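Local structure of putative alpha/beta hydrolase fold protein (Candidatus Nitrososphaera gargensis, 5A62) at residues N9-Y14 with H62-G67; G33-I38 with A55-G60. The protein probably hydrolyses ester bonds as a carboxylesterase of the alpha/beta hydrolase fold. All coordinates share one frame; numbering follows the deposited sequence.

Contact 1: residues N9-Y14 with H62-G67; sequences NSVSTY and HRTNMG
With CG anti to the backbone N (chi1 -179°), the ring of Tyr-14 meets Arg-63, whose chain bends at chi3 (-73°) to lay its flat end on that ring. The guanidinium and ring planes are 14° apart and their centres 3.8 Å apart. CD of Arg-63 stands almost directly above the ring centroid as a CH-pi contact, while CZ lies off-centre, over the CE2 side, in a cation-pi contact. The stack leaves NH2 of Arg-63 to a salt bridge with Glu-57, and the hydroxyl of Tyr-14 bonds to Glu-16; both ends of the stack thus have a polar partner. Residues 9-14 lead into the antiparallel strand 12-18 of the alpha/beta hydrolase sheet, and 62-67, in the loop between strand 52-56 and helix 74-87, runs past them in the reverse direction, using side chains where a strand would use its backbone. The amide of Asn-65 does most of this: OD1 accepts from Ser-12 N at 2.7 Å, and ND2 gives a nearly straight bond to Ser-10 O at 3.1 Å, with that oxygen in the amide plane. Next along, Thr-64 OG1 takes the N-H of Tyr-14 at 2.9 Å and is also bonded to Glu-57 O. Water 2 bridges Ser-12 O and Arg-63 O, donating to each; water 1 likewise joins Asn-9 O and Met-66 O. Gly-67 CA makes a CA-H...O contact with Asn-9 O (3.3 Å), the bare glycine backbone packing directly against residues 9-11. Val-11 CG2 rests 3.4 Å from Met-66 O, and an Asx turn, closed by Val-11 N on Asn-9 OD1, shapes the approach to the strand.

Contact 2: residues G33-I38 with A55-G60; sequences GGNILI and AYELRG
In the alpha/beta hydrolase fold, loops at the C-terminal ends of the parallel strands gather along one edge of the sheet, and here two such regions meet: residues 33-38, in the loop that follows strand 25-29, and residues 55-60, where strand 52-56 runs out. Glu-57 makes the polar link. Its chain, extended beyond CG, carries the carboxylate to the backbone of Ile-36, whose N-H bonds to OE2 at 2.9 Å (166°) on the anti lone pair, the one away from OE1. With Arg-63 as its second partner, OE2 is gripped by two donors in a buried setting, which probably helps keep the carboxylate charged. Asn-35 lies beside Glu-57, the two side chains pointing the same way with amide and carboxylate planes 68° apart; its CB comes within 3.3 Å of Glu-57 OE2. The amide itself turns to its own segment: with chi1 at 54°, CG sits between the backbone N and carbonyl carbon, and OD1 receives Leu-37 N at 3.0 Å in the carbonyl plane, on a lone pair. The Asx turn and the Ile-38 N to Asn-35 O bond lie at the start of the 3-10 segment 36-38. Ile-36 supplies the apolar half of the contact, crossing the Glu-57 side chain at about a right angle. Its CG1 touches both Glu-57 CG and Ala-55 CB, each at 3.8 Å, while CD1 reaches over the backbone of Ala-55, 3.7 Å from its O. Beyond the two segments, Ile-36 also packs on Tyr-14 and Glu-16 of strand 12-18, the Tyr-56 side chain packs on Leu-81 and Leu-84 of helix 74-87, and Ile-38 lies against Val-251 and Ile-252 of helix 250-253.

Overall arrangement
The centres of contacts 1 and 2 are about 11 Å apart, on the same side of the chain's centre, with contact 2 the deeper one. Along the chain the order is 9-14, 33-38, 55-60, 62-67, so both segments of contact 2 fall between those of contact 1. Both contacts reach the same mixed sheet, through the neighbouring antiparallel strands 12-18 and 52-56. Glu-57 is the residue they share, belonging to contact 2 and bonded to the 62-67 loop of contact 1, so the chain leaving strand 52-56 meets both the second strand of the chain and the loop after strand 25-29.

Contact 1: residues N9-Y14 with H62-G67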
loop_
_atom_site.group_PDB
_atom_site.type_symbol
_atom_site.label_atom_id
_atom_site.label_comp_id
_atom_site.label_asym_id
_atom_site.label_seq_id
_atom_site.Cartn_x
_atom_site.Cartn_y
_atom_site.Cartn_z
ATOM N N ASN A 9 -8.613 -7.850 14.906
ATOM C CA ASN A 9 -8.358 -6.696 14.048
ATOM C C ASN A 9 -9.547 -5.721 13.987
ATOM O O ASN A 9 -9.458 -4.653 13.400
ATOM C CB ASN A 9 -7.911 -7.137 12.669
ATOM C CG ASN A 9 -8.994 -7.871 11.906
ATOM O OD1 ASN A 9 -10.150 -7.653 12.102
ATOM N ND2 ASN A 9 -8.591 -8.744 11.013
ATOM N N SER A 10 -10.635 -6.012 14.721
ATOM C CA SER A 10 -11.824 -5.199 14.821
ATOM C C SER A 10 -12.558 -4.933 13.511
ATOM O O SER A 10 -13.491 -4.157 13.500
ATOM C CB SER A 10 -11.562 -3.904 15.548
ATOM O OG SER A 10 -10.935 -4.171 16.819
ATOM N N VAL A 11 -12.213 -5.633 12.460
ATOM C CA VAL A 11 -13.006 -5.571 11.234
ATOM C C VAL A 11 -14.310 -6.266 11.431
ATOM O O VAL A 11 -14.312 -7.446 11.833
ATOM C CB VAL A 11 -12.240 -6.166 10.050
ATOM C CG1 VAL A 11 -13.056 -6.140 8.766
ATOM C CG2 VAL A 11 -10.905 -5.377 9.779
ATOM N N SER A 12 -15.397 -5.618 11.142
ATOM C CA SER A 12 -16.740 -6.241 11.179
ATOM C C SER A 12 -17.279 -6.303 9.753
ATOM O O SER A 12 -17.750 -5.322 9.203
ATOM C CB SER A 12 -17.619 -5.455 12.047
ATOM O OG SER A 12 -18.837 -6.079 12.204
ATOM N N THR A 13 -17.184 -7.485 9.160
ATOM C CA THR A 13 -17.589 -7.716 7.805
ATOM C C THR A 13 -19.057 -7.907 7.723
ATOM O O THR A 13 -19.626 -8.844 8.333
ATOM C CB THR A 13 -16.923 -8.991 7.273
ATOM O OG1 THR A 13 -15.485 -8.756 7.180
ATOM C CG2 THR A 13 -17.464 -9.403 5.960
ATOM N N TYR A 14 -19.712 -7.098 6.926
ATOM C CA TYR A 14 -21.093 -7.323 6.561
ATOM C C TYR A 14 -21.185 -8.344 5.496
ATOM O O TYR A 14 -20.480 -8.258 4.460
ATOM C CB TYR A 14 -21.797 -6.053 6.093
ATOM C CG TYR A 14 -23.216 -6.272 5.747
ATOM C CD1 TYR A 14 -24.203 -6.283 6.753
ATOM C CD2 TYR A 14 -23.591 -6.552 4.471
ATOM C CE1 TYR A 14 -25.532 -6.574 6.403
ATOM C CE2 TYR A 14 -24.908 -6.805 4.128
ATOM C CZ TYR A 14 -25.830 -6.817 5.128
ATOM O OH TYR A 14 -27.148 -7.131 4.803
ATOM N N HIS A 62 -19.372 0.336 2.241
ATOM C CA HIS A 62 -20.795 0.282 2.679
ATOM C C HIS A 62 -20.826 -0.089 4.144
ATOM O O HIS A 62 -20.376 0.693 4.993
ATOM C CB HIS A 62 -21.591 -0.604 1.732
ATOM C CG HIS A 62 -23.079 -0.527 1.844
ATOM N ND1 HIS A 62 -23.785 0.466 2.476
ATOM C CD2 HIS A 62 -23.969 -1.404 1.373
ATOM C CE1 HIS A 62 -25.096 0.204 2.342
ATOM N NE2 HIS A 62 -25.228 -0.908 1.681
ATOM N N ARG A 63 -21.314 -1.266 4.465
ATOM C CA ARG A 63 -21.548 -1.669 5.873
ATOM C C ARG A 63 -20.378 -2.223 6.566
ATOM O O ARG A 63 -20.442 -2.383 7.798
ATOM C CB ARG A 63 -22.748 -2.618 5.955
ATOM C CG ARG A 63 -24.032 -1.892 5.582
ATOM C CD ARG A 63 -25.155 -2.816 5.161
ATOM N NE ARG A 63 -24.934 -3.390 3.824
ATOM C CZ ARG A 63 -25.856 -3.879 3.029
ATOM N NH1 ARG A 63 -27.134 -3.879 3.430
ATOM N NH2 ARG A 63 -25.556 -4.310 1.836
ATOM N N THR A 64 -19.276 -2.512 5.905
ATOM C CA THR A 64 -18.044 -2.977 6.533
ATOM C C THR A 64 -17.115 -1.828 6.885
ATOM O O THR A 64 -16.887 -0.961 6.078
ATOM C CB THR A 64 -17.341 -4.002 5.638
ATOM O OG1 THR A 64 -18.222 -5.111 5.424
ATOM C CG2 THR A 64 -16.030 -4.494 6.256
ATOM N N ASN A 65 -16.623 -1.828 8.083
ATOM C CA ASN A 65 -15.694 -0.875 8.622
ATOM C C ASN A 65 -14.262 -1.167 8.262
ATOM O O ASN A 65 -14.001 -2.010 7.403
ATOM C CB ASN A 65 -15.880 -0.773 10.113
ATOM C CG ASN A 65 -15.356 -1.981 10.814
ATOM O OD1 ASN A 65 -15.198 -3.027 10.244
ATOM N ND2 ASN A 65 -14.979 -1.807 12.077
ATOM N N MET A 66 -13.290 -0.446 8.860
ATOM C CA MET A 66 -11.902 -0.689 8.657
ATOM C C MET A 66 -11.186 -1.422 9.776
ATOM O O MET A 66 -10.146 -2.023 9.524
ATOM C CB MET A 66 -11.202 0.654 8.384
ATOM C CG MET A 66 -11.641 1.390 7.138
ATOM S SD MET A 66 -11.201 0.554 5.621
ATOM C CE MET A 66 -9.384 0.714 5.582
ATOM N N GLY A 67 -11.728 -1.445 10.969
ATOM C CA GLY A 67 -11.014 -2.034 12.099
ATOM C C GLY A 67 -10.001 -1.096 12.692
ATOM O O GLY A 67 -10.082 0.136 12.602
HETATM O O HOH W 1 -7.975 -3.354 10.915
HETATM O O HOH W 2 -18.935 -2.995 9.990
#

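Contact 2: residues G33-I38 with A55-G60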
loop_
_atom_site.group_PDB
_atom_site.type_symbol
_atom_site.label_atom_id
_atom_site.label_comp_id
_atom_site.label_asym_id
_atom_site.label_seq_id
_atom_site.Cartn_x
_atom_site.Cartn_y
_atom_site.Cartn_z
ATOM N N GLY A 33 -15.077 0.263 -4.744
ATOM C CA GLY A 33 -16.178 1.179 -4.900
ATOM C C GLY A 33 -17.501 0.461 -5.015
ATOM O O GLY A 33 -18.531 1.132 -5.133
ATOM N N GLY A 34 -17.503 -0.854 -4.979
ATOM C CA GLY A 34 -18.756 -1.642 -5.016
ATOM C C GLY A 34 -19.156 -2.079 -3.635
ATOM O O GLY A 34 -18.575 -1.721 -2.608
ATOM N N ASN A 35 -20.213 -2.878 -3.587
ATOM C CA ASN A 35 -20.782 -3.415 -2.384
ATOM C C ASN A 35 -21.852 -4.379 -2.824
ATOM O O ASN A 35 -21.996 -4.676 -4.011
ATOM C CB ASN A 35 -21.225 -2.318 -1.477
ATOM C CG ASN A 35 -22.135 -1.379 -2.155
ATOM O OD1 ASN A 35 -23.163 -1.802 -2.718
ATOM N ND2 ASN A 35 -21.772 -0.113 -2.199
ATOM N N ILE A 36 -22.597 -4.943 -1.860
ATOM C CA ILE A 36 -23.547 -6.021 -2.215
ATOM C C ILE A 36 -24.670 -5.474 -3.076
ATOM O O ILE A 36 -25.272 -6.225 -3.837
ATOM C CB ILE A 36 -24.098 -6.673 -0.982
ATOM C CG1 ILE A 36 -23.013 -7.524 -0.355
ATOM C CG2 ILE A 36 -25.338 -7.512 -1.298
ATOM C CD1 ILE A 36 -23.256 -7.912 1.050
ATOM N N LEU A 37 -24.910 -4.172 -3.050
ATOM C CA LEU A 37 -25.935 -3.593 -3.943
ATOM C C LEU A 37 -25.646 -3.817 -5.407
ATOM O O LEU A 37 -26.569 -3.821 -6.241
ATOM C CB LEU A 37 -26.194 -2.131 -3.617
ATOM C CG LEU A 37 -26.446 -1.836 -2.115
ATOM C CD1 LEU A 37 -26.605 -0.344 -1.860
ATOM C CD2 LEU A 37 -27.548 -2.695 -1.553
ATOM N N ILE A 38 -24.387 -4.011 -5.796
ATOM C CA ILE A 38 -24.040 -4.191 -7.197
ATOM C C ILE A 38 -24.494 -5.542 -7.683
ATOM O O ILE A 38 -24.544 -5.745 -8.882
ATOM C CB ILE A 38 -22.513 -3.995 -7.398
ATOM C CG1 ILE A 38 -22.209 -3.377 -8.766
ATOM C CG2 ILE A 38 -21.715 -5.263 -7.183
ATOM C CD1 ILE A 38 -20.738 -3.065 -8.997
ATOM N N ALA A 55 -22.482 -13.222 -0.236
ATOM C CA ALA A 55 -21.860 -11.963 -0.704
ATOM C C ALA A 55 -21.405 -11.195 0.503
ATOM O O ALA A 55 -21.981 -11.339 1.573
ATOM C CB ALA A 55 -22.840 -11.176 -1.509
ATOM N N TYR A 56 -20.352 -10.420 0.388
ATOM C CA TYR A 56 -19.833 -9.661 1.489
ATOM C C TYR A 56 -19.276 -8.342 1.049
ATOM O O TYR A 56 -19.052 -8.134 -0.130
ATOM C CB TYR A 56 -18.867 -10.460 2.375
ATOM C CG TYR A 56 -17.499 -10.603 1.766
ATOM C CD1 TYR A 56 -17.256 -11.474 0.712
ATOM C CD2 TYR A 56 -16.425 -9.877 2.234
ATOM C CE1 TYR A 56 -15.988 -11.614 0.208
ATOM C CE2 TYR A 56 -15.181 -10.022 1.740
ATOM C CZ TYR A 56 -14.987 -10.859 0.680
ATOM O OH TYR A 56 -13.730 -11.026 0.200
ATOM N N GLU A 57 -19.105 -7.430 1.970
ATOM C CA GLU A 57 -18.561 -6.130 1.710
ATOM C C GLU A 57 -17.152 -6.058 2.234
ATOM O O GLU A 57 -16.851 -6.345 3.376
ATOM C CB GLU A 57 -19.490 -5.038 2.231
ATOM C CG GLU A 57 -20.768 -5.006 1.392
ATOM C CD GLU A 57 -21.946 -4.210 1.810
ATOM O OE1 GLU A 57 -22.017 -3.714 2.935
ATOM O OE2 GLU A 57 -22.802 -4.055 0.909
ATOM N N LEU A 58 -16.248 -5.637 1.334
ATOM C CA LEU A 58 -14.860 -5.387 1.644
ATOM C C LEU A 58 -14.645 -4.314 2.682
ATOM O O LEU A 58 -15.476 -3.456 2.872
ATOM C CB LEU A 58 -14.114 -4.988 0.380
ATOM C CG LEU A 58 -14.080 -6.033 -0.720
ATOM C CD1 LEU A 58 -13.319 -5.418 -1.925
ATOM C CD2 LEU A 58 -13.524 -7.352 -0.320
ATOM N N ARG A 59 -13.476 -4.309 3.313
ATOM C CA ARG A 59 -13.113 -3.286 4.311
ATOM C C ARG A 59 -13.447 -1.921 3.813
ATOM O O ARG A 59 -13.091 -1.530 2.655
ATOM C CB ARG A 59 -11.628 -3.300 4.644
ATOM C CG ARG A 59 -11.214 -4.587 5.320
ATOM C CD ARG A 59 -9.835 -4.476 5.853
ATOM N NE ARG A 59 -9.390 -5.762 6.394
ATOM C CZ ARG A 59 -8.325 -5.905 7.171
ATOM N NH1 ARG A 59 -7.634 -4.845 7.565
ATOM N NH2 ARG A 59 -8.037 -7.154 7.580
ATOM N N GLY A 60 -14.167 -1.164 4.606
ATOM C CA GLY A 60 -14.416 0.225 4.297
ATOM C C GLY A 60 -15.432 0.497 3.211
ATOM O O GLY A 60 -15.591 1.656 2.720
#